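Local coordinates for protein citryl-spermidine/3,4-dihydroxybenzoyl-citryl-spermidine:spermidine ligase (Bacillus anthracis, PDB 3TO3) that catalyses the ATP-dependent condensation of spermidine with citryl-spermidine intermediates during biosynthesis of the siderophore petrobactin, at residues 18-23 against 131-136; 22-27 against 96-101; 30-35 against 81-86; 122-127 against 164-169. All coordinates share one frame; numbering follows the deposited sequence.

Interactions 1, 2 and 3 share helix 18-37, which meets a second helix, a loop and a strand in turn. Interactions 1 and 4 share helix 115-138. The centres of interactions 1 and 2 lie 11 Å apart, as do those of interactions 2 and 4. Interactions 1 and 4 are joined by a salt bridge between Asp132 OD1 and Lys168 NZ, 2.6 Å long. Interaction 4 comes nearest to the active site, with the Lys168 side chain about 8 Å from the bound ATP. The side chain of Asp132 in interaction 1 is about 10 Å from the bound ATP. That of Glu33 in interaction 3 is about 13 Å from the bound ATP. Interaction 2 lies away from the annotated sites.

Interaction 1: residues 18-23 against 131-136; sequences EDYISV and KDTIAQ
Val23 packs against Asp132, Thr133 and Gln136 where helix 18-37 crosses helix 115-138. This is a helix-helix contact, with the two segments running closer to antiparallel than parallel (128°) and their axes approaching to 8.5 Å. The Val23 side chain can be followed outward from its CB, which lies 3.8 Å from Thr133 OG1. Val23 CG1 is anti to the backbone N (chi1 167°) and meets Asp132 CB at 3.8 Å. CG2 wedges between two residues one helical turn apart. Val23 CG2 is 3.4 Å from Asp132 OD2 and 3.6 Å from Gln136 CG.

Thr133 sits closest to Tyr20 in the backbone. Its CG2 rests on Tyr20 CB. Thr133 OG1 approaches the Tyr20 ring obliquely at CD1, at 3.5 Å, and bonds back to Ile129 O within its own helix. Asp19 lies at the margin, with its carboxylate across the start of the Gln136 side chain. Nearby, Gln264 of the second subunit packs on Tyr20.

The polar ends on helix 115-138 are well supplied with partners. Asp132 forms a salt bridge with Lys168 and a hydrogen bond with Tyr167, and Gln136 OE1 bonds to Arg139. The Gln136 chain bends at its second torsion and folds back over its own helix. Gln136 NE2 then gives a nearly straight bond (175°) of 3.1 Å to the syn side of Asp132 OD1.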
loop_
_atom_site.group_PDB
_atom_site.type_symbol
_atom_site.label_atom_id
_atom_site.label_comp_id
_atom_site.label_asym_id
_atom_site.label_seq_id
_atom_site.Cartn_x
_atom_site.Cartn_y
_atom_site.Cartn_z
ATOM N N GLU B 18 25.003 4.064 -14.340
ATOM C CA GLU B 18 25.141 5.504 -14.362
ATOM C C GLU B 18 23.799 6.209 -14.538
ATOM O O GLU B 18 23.670 7.385 -14.190
ATOM C CB GLU B 18 26.062 5.933 -15.506
ATOM C CG GLU B 18 27.518 5.482 -15.346
ATOM C CD GLU B 18 28.443 6.582 -14.808
ATOM O OE1 GLU B 18 29.672 6.460 -15.001
ATOM O OE2 GLU B 18 27.946 7.563 -14.196
ATOM N N ASP B 19 22.817 5.527 -15.126
ATOM C CA ASP B 19 21.508 6.151 -15.323
ATOM C C ASP B 19 20.832 6.399 -13.974
ATOM O O ASP B 19 20.043 7.329 -13.810
ATOM C CB ASP B 19 20.628 5.291 -16.210
ATOM C CG ASP B 19 21.110 5.265 -17.653
ATOM O OD1 ASP B 19 20.964 6.297 -18.327
ATOM O OD2 ASP B 19 21.627 4.219 -18.111
ATOM N N TYR B 20 21.173 5.575 -12.998
ATOM C CA TYR B 20 20.697 5.821 -11.662
ATOM C C TYR B 20 21.195 7.194 -11.131
ATOM O O TYR B 20 20.419 7.954 -10.558
ATOM C CB TYR B 20 21.077 4.669 -10.733
ATOM C CG TYR B 20 20.721 4.974 -9.310
ATOM C CD1 TYR B 20 19.433 4.772 -8.845
ATOM C CD2 TYR B 20 21.668 5.518 -8.438
ATOM C CE1 TYR B 20 19.092 5.076 -7.531
ATOM C CE2 TYR B 20 21.336 5.856 -7.138
ATOM C CZ TYR B 20 20.046 5.621 -6.680
ATOM O OH TYR B 20 19.714 5.930 -5.374
ATOM N N ILE B 21 22.480 7.490 -11.328
ATOM C CA ILE B 21 23.075 8.748 -10.890
ATOM C C ILE B 21 22.421 9.948 -11.575
ATOM O O ILE B 21 22.081 10.931 -10.901
ATOM C CB ILE B 21 24.582 8.775 -11.133
ATOM C CG1 ILE B 21 25.246 7.627 -10.380
ATOM C CG2 ILE B 21 25.195 10.127 -10.740
ATOM C CD1 ILE B 21 25.550 7.912 -8.937
ATOM N N SER B 22 22.224 9.873 -12.890
ATOM C CA SER B 22 21.527 10.963 -13.604
ATOM C C SER B 22 20.114 11.178 -13.103
ATOM O O SER B 22 19.686 12.314 -12.981
ATOM C CB SER B 22 21.439 10.739 -15.110
ATOM O OG SER B 22 22.275 9.681 -15.478
ATOM N N VAL B 23 19.380 10.103 -12.837
ATOM C CA VAL B 23 17.983 10.265 -12.419
ATOM C C VAL B 23 17.938 10.848 -11.040
ATOM O O VAL B 23 17.151 11.740 -10.760
ATOM C CB VAL B 23 17.163 8.966 -12.538
ATOM C CG1 VAL B 23 15.796 9.056 -11.789
ATOM C CG2 VAL B 23 16.925 8.673 -14.014
ATOM N N LYS B 131 11.703 3.987 -10.523
ATOM C CA LYS B 131 11.067 3.722 -11.793
ATOM C C LYS B 131 11.725 4.435 -12.980
ATOM O O LYS B 131 11.744 3.875 -14.079
ATOM C CB LYS B 131 9.573 4.019 -11.761
ATOM C CG LYS B 131 8.769 2.832 -11.236
ATOM C CD LYS B 131 8.462 2.969 -9.743
ATOM C CE LYS B 131 7.470 1.890 -9.287
ATOM N NZ LYS B 131 6.943 2.098 -7.913
ATOM N N ASP B 132 12.260 5.650 -12.791
ATOM C CA ASP B 132 12.791 6.327 -13.945
ATOM C C ASP B 132 14.175 5.795 -14.332
ATOM O O ASP B 132 14.515 5.750 -15.519
ATOM C CB ASP B 132 12.780 7.842 -13.847
ATOM C CG ASP B 132 13.081 8.502 -15.209
ATOM O OD1 ASP B 132 12.534 8.052 -16.253
ATOM O OD2 ASP B 132 13.873 9.462 -15.248
ATOM N N THR B 133 14.947 5.373 -13.336
ATOM C CA THR B 133 16.232 4.722 -13.582
ATOM C C THR B 133 16.091 3.532 -14.533
ATOM O O THR B 133 16.868 3.386 -15.456
ATOM C CB THR B 133 16.882 4.221 -12.277
ATOM O OG1 THR B 133 17.266 5.339 -11.470
ATOM C CG2 THR B 133 18.108 3.359 -12.590
ATOM N N ILE B 134 15.095 2.683 -14.319
ATOM C CA ILE B 134 14.889 1.537 -15.212
ATOM C C ILE B 134 14.521 2.017 -16.627
ATOM O O ILE B 134 15.018 1.496 -17.646
ATOM C CB ILE B 134 13.778 0.606 -14.682
ATOM C CG1 ILE B 134 14.140 0.139 -13.278
ATOM C CG2 ILE B 134 13.605 -0.620 -15.599
ATOM C CD1 ILE B 134 12.956 -0.188 -12.416
ATOM N N ALA B 135 13.657 3.021 -16.705
ATOM C CA ALA B 135 13.307 3.531 -18.035
ATOM C C ALA B 135 14.521 4.169 -18.779
ATOM O O ALA B 135 14.753 3.868 -19.951
ATOM C CB ALA B 135 12.130 4.478 -17.970
ATOM N N GLN B 136 15.264 5.052 -18.112
ATOM C CA GLN B 136 16.439 5.688 -18.727
ATOM C C GLN B 136 17.467 4.615 -19.102
ATOM O O GLN B 136 18.165 4.739 -20.093
ATOM C CB GLN B 136 17.085 6.708 -17.795
ATOM C CG GLN B 136 16.176 7.860 -17.411
ATOM C CD GLN B 136 15.663 8.600 -18.619
ATOM O OE1 GLN B 136 16.413 8.853 -19.557
ATOM N NE2 GLN B 136 14.372 8.911 -18.629
#

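Interaction 2: residues 22-27 against 96-101; sequences SVRRRV and EIQSVA
Glu96 is gripped by two successive arginines, Arg24 and Arg25, of helix 18-37. The tight part of the contact is around its carboxylate. Arg25 binds it side-on with two nitrogens. Arg25 NE donates to OE1 of Glu96 at 2.7 Å, and NH2 of Arg25 donates to OE2 of Glu96 at 2.9 Å. Both bonds arrive on the syn sides, and the two flat groups are 29° apart. Arg25 runs extended from CG to NE, which carries its guanidinium out to the acid.

Arg24 comes from the opposite face of the carboxylate. Arg24 NH2 reaches Glu96 OE1 at 2.8 Å from above the plane, and the N-H...O angle is a bent 134°. The guanidinium stands almost perpendicular to the carboxylate (89°). OE1 thus accepts from both arginines. One carboxylate oxygen ties the two neighbouring side chains together.

Away from this clamp the contact is looser and runs through water. Ile97 O lies over one face of the Arg24 guanidinium, offset toward its rim. Water 1 donates to Ile97 O at 2.8 Å and to Glu96 OE1, and accepts a weak bond from Arg24 NE. Water 2 joins Arg24 NH1 to Gln98 O, which accepts at 2.9 Å. At the end of the loop Ser99 is the N-cap of helix 100-110, its OG bonding Gln102 N. The whole is a salt-bridge network pinning a helix to the end of strand 94-96 and the following loop.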
loop_
_atom_site.group_PDB
_atom_site.type_symbol
_atom_site.label_atom_id
_atom_site.label_comp_id
_atom_site.label_asym_id
_atom_site.label_seq_id
_atom_site.Cartn_x
_atom_site.Cartn_y
_atom_site.Cartn_z
ATOM N N SER B 22 22.224 9.873 -12.890
ATOM C CA SER B 22 21.527 10.963 -13.604
ATOM C C SER B 22 20.114 11.178 -13.103
ATOM O O SER B 22 19.686 12.314 -12.981
ATOM C CB SER B 22 21.439 10.739 -15.110
ATOM O OG SER B 22 22.275 9.681 -15.478
ATOM N N VAL B 23 19.380 10.103 -12.837
ATOM C CA VAL B 23 17.983 10.265 -12.419
ATOM C C VAL B 23 17.938 10.848 -11.040
ATOM O O VAL B 23 17.151 11.740 -10.760
ATOM C CB VAL B 23 17.163 8.966 -12.538
ATOM C CG1 VAL B 23 15.796 9.056 -11.789
ATOM C CG2 VAL B 23 16.925 8.673 -14.014
ATOM N N ARG B 24 18.818 10.367 -10.181
ATOM C CA ARG B 24 18.879 10.894 -8.821
ATOM C C ARG B 24 19.161 12.394 -8.882
ATOM O O ARG B 24 18.518 13.203 -8.200
ATOM C CB ARG B 24 19.976 10.204 -8.016
ATOM C CG ARG B 24 19.971 10.562 -6.550
ATOM C CD ARG B 24 21.255 10.106 -5.927
ATOM N NE ARG B 24 22.391 10.852 -6.459
ATOM C CZ ARG B 24 23.642 10.414 -6.399
ATOM N NH1 ARG B 24 23.912 9.229 -5.845
ATOM N NH2 ARG B 24 24.616 11.148 -6.902
ATOM N N ARG B 25 20.122 12.755 -9.721
ATOM C CA ARG B 25 20.515 14.134 -9.832
ATOM C C ARG B 25 19.348 14.972 -10.355
ATOM O O ARG B 25 19.096 16.067 -9.854
ATOM C CB ARG B 25 21.746 14.271 -10.738
ATOM C CG ARG B 25 23.018 13.966 -9.990
ATOM C CD ARG B 25 24.135 13.703 -10.940
ATOM N NE ARG B 25 25.398 13.535 -10.235
ATOM C CZ ARG B 25 26.562 13.365 -10.844
ATOM N NH1 ARG B 25 26.603 13.389 -12.171
ATOM N NH2 ARG B 25 27.682 13.193 -10.136
ATOM N N ARG B 26 18.646 14.451 -11.357
ATOM C CA ARG B 26 17.526 15.168 -11.935
ATOM C C ARG B 26 16.415 15.380 -10.889
ATOM O O ARG B 26 15.869 16.486 -10.761
ATOM C CB ARG B 26 16.979 14.446 -13.160
ATOM C CG ARG B 26 15.692 15.064 -13.696
ATOM C CD ARG B 26 14.985 14.194 -14.726
ATOM N NE ARG B 26 13.643 14.720 -14.921
ATOM C CZ ARG B 26 12.699 14.183 -15.690
ATOM N NH1 ARG B 26 12.940 13.073 -16.401
ATOM N NH2 ARG B 26 11.503 14.778 -15.766
ATOM N N VAL B 27 16.105 14.333 -10.130
ATOM C CA VAL B 27 15.019 14.404 -9.173
ATOM C C VAL B 27 15.355 15.365 -8.048
ATOM O O VAL B 27 14.502 16.112 -7.598
ATOM C CB VAL B 27 14.637 13.008 -8.626
ATOM C CG1 VAL B 27 13.752 13.138 -7.402
ATOM C CG2 VAL B 27 13.924 12.175 -9.713
ATOM N N GLU B 96 28.561 15.651 -2.667
ATOM C CA GLU B 96 27.316 15.650 -3.399
ATOM C C GLU B 96 26.336 14.790 -2.616
ATOM O O GLU B 96 26.690 13.698 -2.158
ATOM C CB GLU B 96 27.526 15.049 -4.780
ATOM C CG GLU B 96 26.220 14.768 -5.545
ATOM C CD GLU B 96 26.445 14.044 -6.885
ATOM O OE1 GLU B 96 25.410 13.766 -7.527
ATOM O OE2 GLU B 96 27.622 13.750 -7.284
ATOM N N ILE B 97 25.101 15.259 -2.474
ATOM C CA ILE B 97 24.124 14.514 -1.689
ATOM C C ILE B 97 23.679 13.222 -2.389
ATOM O O ILE B 97 23.382 13.230 -3.574
ATOM C CB ILE B 97 22.920 15.378 -1.290
ATOM C CG1 ILE B 97 21.953 14.546 -0.446
ATOM C CG2 ILE B 97 22.243 15.921 -2.488
ATOM C CD1 ILE B 97 22.626 13.935 0.846
ATOM N N GLN B 98 23.783 12.099 -1.684
ATOM C CA GLN B 98 23.330 10.795 -2.179
ATOM C C GLN B 98 21.941 10.311 -1.753
ATOM O O GLN B 98 21.400 9.355 -2.318
ATOM C CB GLN B 98 24.324 9.741 -1.740
ATOM C CG GLN B 98 25.721 10.251 -1.664
ATOM C CD GLN B 98 26.613 9.465 -2.557
ATOM O OE1 GLN B 98 27.471 8.717 -2.080
ATOM N NE2 GLN B 98 26.393 9.586 -3.871
ATOM N N SER B 99 21.353 10.976 -0.777
ATOM C CA SER B 99 20.130 10.472 -0.197
ATOM C C SER B 99 19.075 11.555 -0.193
ATOM O O SER B 99 19.152 12.489 0.613
ATOM C CB SER B 99 20.402 10.050 1.253
ATOM O OG SER B 99 19.192 9.679 1.878
ATOM N N VAL B 100 18.049 11.386 -1.020
ATOM C CA VAL B 100 16.988 12.360 -1.072
ATOM C C VAL B 100 16.284 12.396 0.300
ATOM O O VAL B 100 15.913 13.461 0.791
ATOM C CB VAL B 100 16.016 12.098 -2.261
ATOM C CG1 VAL B 100 15.123 10.920 -1.980
ATOM C CG2 VAL B 100 15.171 13.304 -2.519
ATOM N N ALA B 101 16.154 11.246 0.957
ATOM C CA ALA B 101 15.539 11.233 2.277
ATOM C C ALA B 101 16.317 12.098 3.276
ATOM O O ALA B 101 15.714 12.853 4.055
ATOM C CB ALA B 101 15.381 9.785 2.816
HETATM O O HOH W 1 22.787 13.688 -6.258
HETATM O O HOH W 2 22.272 7.222 -4.113
HETATM O O HOH W 3 27.616 10.429 -6.591
#

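Interaction 3: residues 30-35 against 81-86; sequences QLVESL and ISIDSL
Val32 is the first residue of the 30-35 segment to meet the strand. Val32 CG1 lies 4.1 Å from Ile83 CG1, and the two side chains cross at about a right angle. This is a modest apolar contact at the side of the helix.

Glu33 follows and carries most of the contact. Its CG is anti to its own carbonyl carbon (chi1 -69°), and the chain is extended and runs obliquely across the strand. On the way it brushes backbone and side chain alike. Glu33 CG is 3.3 Å from Ile81 O and 3.6 Å from Ile83 CG1, with the Glu33 and Ile83 side chains sliding past each other in opposite directions. At the tip, OE2 of Glu33 accepts the backbone N-H of Ile83 at 2.8 Å. The bond is almost straight (174°) and uses the anti side of the carboxylate, 24° out of its plane. A long, weak ion pair links the same oxygen to Arg29. The backbone oxygen of Glu33 lies 3.9 Å from Ile81 CB, so the residue meets the strand at both its ends.

The carboxylate takes a backbone N-H that points away from the sheet partner. Ser82 and Asp84 make the backbone bonds to Arg73 and Tyr71 of strand 65-74. Helix 18-37 therefore lies beside strand 81-83 of the antiparallel N-terminal sheet, with Leu31 turned to helix 100-110 and to Pro165.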
loop_
_atom_site.group_PDB
_atom_site.type_symbol
_atom_site.label_atom_id
_atom_site.label_comp_id
_atom_site.label_asym_id
_atom_site.label_seq_id
_atom_site.Cartn_x
_atom_site.Cartn_y
_atom_site.Cartn_z
ATOM N N GLN B 30 14.910 19.004 -9.595
ATOM C CA GLN B 30 13.540 19.484 -9.734
ATOM C C GLN B 30 13.012 19.751 -8.312
ATOM O O GLN B 30 12.364 20.770 -8.079
ATOM C CB GLN B 30 12.648 18.519 -10.549
ATOM C CG GLN B 30 13.136 18.344 -12.026
ATOM C CD GLN B 30 12.198 17.524 -12.932
ATOM O OE1 GLN B 30 12.548 17.201 -14.083
ATOM N NE2 GLN B 30 10.994 17.218 -12.434
ATOM N N LEU B 31 13.368 18.888 -7.354
ATOM C CA LEU B 31 12.965 19.106 -5.950
ATOM C C LEU B 31 13.431 20.469 -5.411
ATOM O O LEU B 31 12.637 21.238 -4.891
ATOM C CB LEU B 31 13.450 17.983 -5.030
ATOM C CG LEU B 31 13.162 18.066 -3.519
ATOM C CD1 LEU B 31 11.668 18.124 -3.204
ATOM C CD2 LEU B 31 13.775 16.866 -2.819
ATOM N N VAL B 32 14.720 20.764 -5.545
ATOM C CA VAL B 32 15.244 21.964 -4.960
ATOM C C VAL B 32 14.637 23.178 -5.676
ATOM O O VAL B 32 14.204 24.124 -5.031
ATOM C CB VAL B 32 16.813 21.959 -4.940
ATOM C CG1 VAL B 32 17.356 23.302 -4.483
ATOM C CG2 VAL B 32 17.332 20.829 -4.010
ATOM N N GLU B 33 14.558 23.119 -7.002
ATOM C CA GLU B 33 13.913 24.171 -7.792
ATOM C C GLU B 33 12.540 24.511 -7.283
ATOM O O GLU B 33 12.211 25.689 -7.108
ATOM C CB GLU B 33 13.836 23.803 -9.286
ATOM C CG GLU B 33 15.209 23.802 -9.936
ATOM C CD GLU B 33 15.216 23.371 -11.410
ATOM O OE1 GLU B 33 14.141 22.999 -11.958
ATOM O OE2 GLU B 33 16.321 23.412 -12.023
ATOM N N SER B 34 11.726 23.499 -7.020
ATOM C CA SER B 34 10.366 23.814 -6.595
ATOM C C SER B 34 10.284 24.220 -5.113
ATOM O O SER B 34 9.429 25.035 -4.762
ATOM C CB SER B 34 9.348 22.715 -6.954
ATOM O OG SER B 34 9.573 21.551 -6.200
ATOM N N LEU B 35 11.169 23.694 -4.259
ATOM C CA LEU B 35 11.151 24.121 -2.847
ATOM C C LEU B 35 11.534 25.613 -2.737
ATOM O O LEU B 35 10.926 26.355 -1.989
ATOM C CB LEU B 35 12.065 23.264 -1.974
ATOM C CG LEU B 35 11.696 21.783 -1.782
ATOM C CD1 LEU B 35 12.814 21.077 -1.067
ATOM C CD2 LEU B 35 10.421 21.641 -1.005
ATOM N N ILE B 81 13.045 29.046 -10.940
ATOM C CA ILE B 81 14.385 28.797 -10.477
ATOM C C ILE B 81 14.974 27.679 -11.312
ATOM O O ILE B 81 14.368 26.618 -11.468
ATOM C CB ILE B 81 14.361 28.349 -8.997
ATOM C CG1 ILE B 81 13.672 29.399 -8.131
ATOM C CG2 ILE B 81 15.775 28.052 -8.463
ATOM C CD1 ILE B 81 14.357 30.729 -8.135
ATOM N N SER B 82 16.160 27.912 -11.851
ATOM C CA SER B 82 16.907 26.837 -12.488
ATOM C C SER B 82 18.085 26.520 -11.615
ATOM O O SER B 82 18.818 27.428 -11.281
ATOM C CB SER B 82 17.439 27.280 -13.852
ATOM O OG SER B 82 16.394 27.648 -14.709
ATOM N N ILE B 83 18.288 25.258 -11.245
ATOM C CA ILE B 83 19.491 24.900 -10.482
ATOM C C ILE B 83 20.523 24.280 -11.444
ATOM O O ILE B 83 20.271 23.238 -12.019
ATOM C CB ILE B 83 19.199 23.896 -9.337
ATOM C CG1 ILE B 83 18.281 24.498 -8.248
ATOM C CG2 ILE B 83 20.502 23.423 -8.723
ATOM C CD1 ILE B 83 18.853 25.731 -7.552
ATOM N N ASP B 84 21.662 24.942 -11.632
ATOM C CA ASP B 84 22.634 24.550 -12.650
ATOM C C ASP B 84 23.775 23.637 -12.178
ATOM O O ASP B 84 24.581 23.189 -12.995
ATOM C CB ASP B 84 23.227 25.797 -13.315
ATOM C CG ASP B 84 22.139 26.742 -13.860
ATOM O OD1 ASP B 84 21.197 26.238 -14.519
ATOM O OD2 ASP B 84 22.212 27.981 -13.628
ATOM N N SER B 85 23.860 23.360 -10.881
ATOM C CA SER B 85 25.033 22.652 -10.367
ATOM C C SER B 85 24.557 21.575 -9.439
ATOM O O SER B 85 23.462 21.677 -8.917
ATOM C CB SER B 85 25.976 23.600 -9.611
ATOM O OG SER B 85 25.563 23.778 -8.257
ATOM N N LEU B 86 25.397 20.581 -9.184
ATOM C CA LEU B 86 25.054 19.521 -8.248
ATOM C C LEU B 86 24.735 20.091 -6.859
ATOM O O LEU B 86 25.221 21.154 -6.471
ATOM C CB LEU B 86 26.237 18.560 -8.114
ATOM C CG LEU B 86 26.620 17.711 -9.335
ATOM C CD1 LEU B 86 27.811 16.802 -8.969
ATOM C CD2 LEU B 86 25.441 16.879 -9.798
#

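Interaction 4: residues 122-127 against 164-169; sequences IHELEQ and HPSYKA
The first torsion of Leu125 sets CG anti to its carbonyl carbon (chi1 -72°). With chi2 also near 180° (174°), CD2 lands on the backbone between Pro165 and Ser166. A chi1 of 57° tucks OG of Ser166 between its own N and C, and this OG bonds to Arg576. The Ser166 CB faces the helix. The contact is helix-on-loop packing, joining helix 115-138 to an irregular segment of the IucA/IucC family region that follows the ATP-pocket residues Gly160, His161 and Pro162.

Leu125 CD2 is 3.5 Å from both Pro165 C and Ser166 N. The same Leu125 CD2 lies 3.8 Å from Pro165 CB, so one methyl covers the Pro165-Ser166 peptide. Leu31 of helix 18-37 also packs on Leu125. One residue back, two loop carbons pack against the backbone oxygen of Glu124. Ser166 CB approaches Glu124 O to 3.5 Å, and Ala169 CB to 3.7 Å. The Ala169 methyl, CB, also touches Glu124 CB at 3.9 Å.

The buried polar ends turn to partners beyond the two segments. Glu124 OE1 bonds to Ser308, and Lys168 forms a salt bridge with Glu184. Glu126 is set apart from these. It is partly exposed and points away from the loop, and its OE2 forms a salt bridge with Lys359 NZ of the second subunit.

At the far end Gln127 bends at its second torsion, and OE1 bonds to Lys131 NZ. Lys131 NZ also donates to Ala169 O, which sits only 3.3 Å from Gln127 CB.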
loop_
_atom_site.group_PDB
_atom_site.type_symbol
_atom_site.label_atom_id
_atom_site.label_comp_id
_atom_site.label_asym_id
_atom_site.label_seq_id
_atom_site.Cartn_x
_atom_site.Cartn_y
_atom_site.Cartn_z
ATOM N N ILE B 122 8.679 11.620 0.518
ATOM C CA ILE B 122 10.009 11.005 0.398
ATOM C C ILE B 122 9.895 9.678 -0.343
ATOM O O ILE B 122 10.707 9.395 -1.239
ATOM C CB ILE B 122 10.630 10.721 1.765
ATOM C CG1 ILE B 122 11.360 11.954 2.290
ATOM C CG2 ILE B 122 11.615 9.566 1.673
ATOM C CD1 ILE B 122 11.468 11.972 3.834
ATOM N N HIS B 123 8.867 8.893 0.012
ATOM C CA HIS B 123 8.610 7.589 -0.607
ATOM C C HIS B 123 8.343 7.740 -2.101
ATOM O O HIS B 123 8.832 6.960 -2.894
ATOM C CB HIS B 123 7.412 6.889 0.041
ATOM C CG HIS B 123 7.129 5.529 -0.520
ATOM N ND1 HIS B 123 8.088 4.545 -0.606
ATOM C CD2 HIS B 123 5.989 4.980 -0.997
ATOM C CE1 HIS B 123 7.550 3.449 -1.108
ATOM N NE2 HIS B 123 6.277 3.686 -1.356
ATOM N N GLU B 124 7.582 8.758 -2.472
ATOM C CA GLU B 124 7.272 8.989 -3.870
ATOM C C GLU B 124 8.470 9.422 -4.663
ATOM O O GLU B 124 8.594 9.068 -5.853
ATOM C CB GLU B 124 6.170 10.051 -4.011
ATOM C CG GLU B 124 4.838 9.484 -3.699
ATOM C CD GLU B 124 3.788 10.556 -3.565
ATOM O OE1 GLU B 124 3.798 11.474 -4.434
ATOM O OE2 GLU B 124 2.976 10.474 -2.595
ATOM N N LEU B 125 9.327 10.218 -4.016
ATOM C CA LEU B 125 10.558 10.667 -4.653
ATOM C C LEU B 125 11.487 9.474 -4.926
ATOM O O LEU B 125 12.091 9.398 -5.989
ATOM C CB LEU B 125 11.278 11.739 -3.811
ATOM C CG LEU B 125 10.514 13.069 -3.861
ATOM C CD1 LEU B 125 11.118 14.094 -2.929
ATOM C CD2 LEU B 125 10.516 13.620 -5.261
ATOM N N GLU B 126 11.603 8.570 -3.952
ATOM C CA GLU B 126 12.423 7.382 -4.091
ATOM C C GLU B 126 11.845 6.442 -5.142
ATOM O O GLU B 126 12.579 5.808 -5.888
ATOM C CB GLU B 126 12.537 6.640 -2.741
ATOM C CG GLU B 126 13.431 7.362 -1.767
ATOM C CD GLU B 126 13.443 6.724 -0.372
ATOM O OE1 GLU B 126 12.548 5.900 -0.060
ATOM O OE2 GLU B 126 14.354 7.055 0.415
ATOM N N GLN B 127 10.528 6.329 -5.191
ATOM C CA GLN B 127 9.919 5.462 -6.181
ATOM C C GLN B 127 10.097 6.052 -7.570
ATOM O O GLN B 127 10.238 5.314 -8.529
ATOM C CB GLN B 127 8.449 5.202 -5.868
ATOM C CG GLN B 127 8.274 4.235 -4.722
ATOM C CD GLN B 127 9.099 2.985 -4.893
ATOM O OE1 GLN B 127 8.954 2.243 -5.872
ATOM N NE2 GLN B 127 9.973 2.744 -3.950
ATOM N N HIS B 164 7.265 18.646 -11.517
ATOM C CA HIS B 164 7.002 17.811 -10.336
ATOM C C HIS B 164 8.202 16.947 -10.009
ATOM O O HIS B 164 8.601 16.125 -10.821
ATOM C CB HIS B 164 5.778 16.895 -10.523
ATOM C CG HIS B 164 4.479 17.625 -10.582
ATOM N ND1 HIS B 164 3.975 18.331 -9.511
ATOM C CD2 HIS B 164 3.560 17.733 -11.575
ATOM C CE1 HIS B 164 2.806 18.852 -9.846
ATOM N NE2 HIS B 164 2.527 18.498 -11.088
ATOM N N PRO B 165 8.772 17.122 -8.806
ATOM C CA PRO B 165 9.956 16.314 -8.489
ATOM C C PRO B 165 9.680 14.802 -8.429
ATOM O O PRO B 165 10.574 14.030 -8.808
ATOM C CB PRO B 165 10.461 16.904 -7.168
ATOM C CG PRO B 165 9.334 17.778 -6.664
ATOM C CD PRO B 165 8.579 18.228 -7.851
ATOM N N SER B 166 8.503 14.343 -8.016
ATOM C CA SER B 166 8.292 12.939 -8.319
ATOM C C SER B 166 7.297 12.766 -9.491
ATOM O O SER B 166 6.072 12.704 -9.293
ATOM C CB SER B 166 7.762 12.241 -7.062
ATOM O OG SER B 166 6.578 12.867 -6.630
ATOM N N TYR B 167 7.857 12.546 -10.677
ATOM C CA TYR B 167 7.104 12.450 -11.922
ATOM C C TYR B 167 6.795 11.025 -12.374
ATOM O O TYR B 167 6.094 10.815 -13.360
ATOM C CB TYR B 167 7.922 13.162 -13.026
ATOM C CG TYR B 167 9.419 12.797 -13.070
ATOM C CD1 TYR B 167 9.858 11.656 -13.736
ATOM C CD2 TYR B 167 10.374 13.565 -12.416
ATOM C CE1 TYR B 167 11.208 11.304 -13.780
ATOM C CE2 TYR B 167 11.735 13.223 -12.455
ATOM C CZ TYR B 167 12.138 12.087 -13.146
ATOM O OH TYR B 167 13.460 11.715 -13.195
ATOM N N LYS B 168 7.501 10.089 -11.762
ATOM C CA LYS B 168 7.371 8.627 -11.856
ATOM C C LYS B 168 6.851 7.707 -10.723
ATOM O O LYS B 168 7.158 6.514 -10.747
ATOM C CB LYS B 168 8.510 8.005 -12.669
ATOM C CG LYS B 168 7.988 7.173 -13.839
ATOM C CD LYS B 168 9.108 6.900 -14.833
ATOM C CE LYS B 168 8.994 7.820 -16.036
ATOM N NZ LYS B 168 10.063 7.553 -17.010
ATOM N N ALA B 169 6.315 8.246 -9.640
ATOM C CA ALA B 169 6.151 7.444 -8.417
ATOM C C ALA B 169 5.537 6.066 -8.635
ATOM O O ALA B 169 6.101 5.048 -8.178
ATOM C CB ALA B 169 5.354 8.203 -7.384
#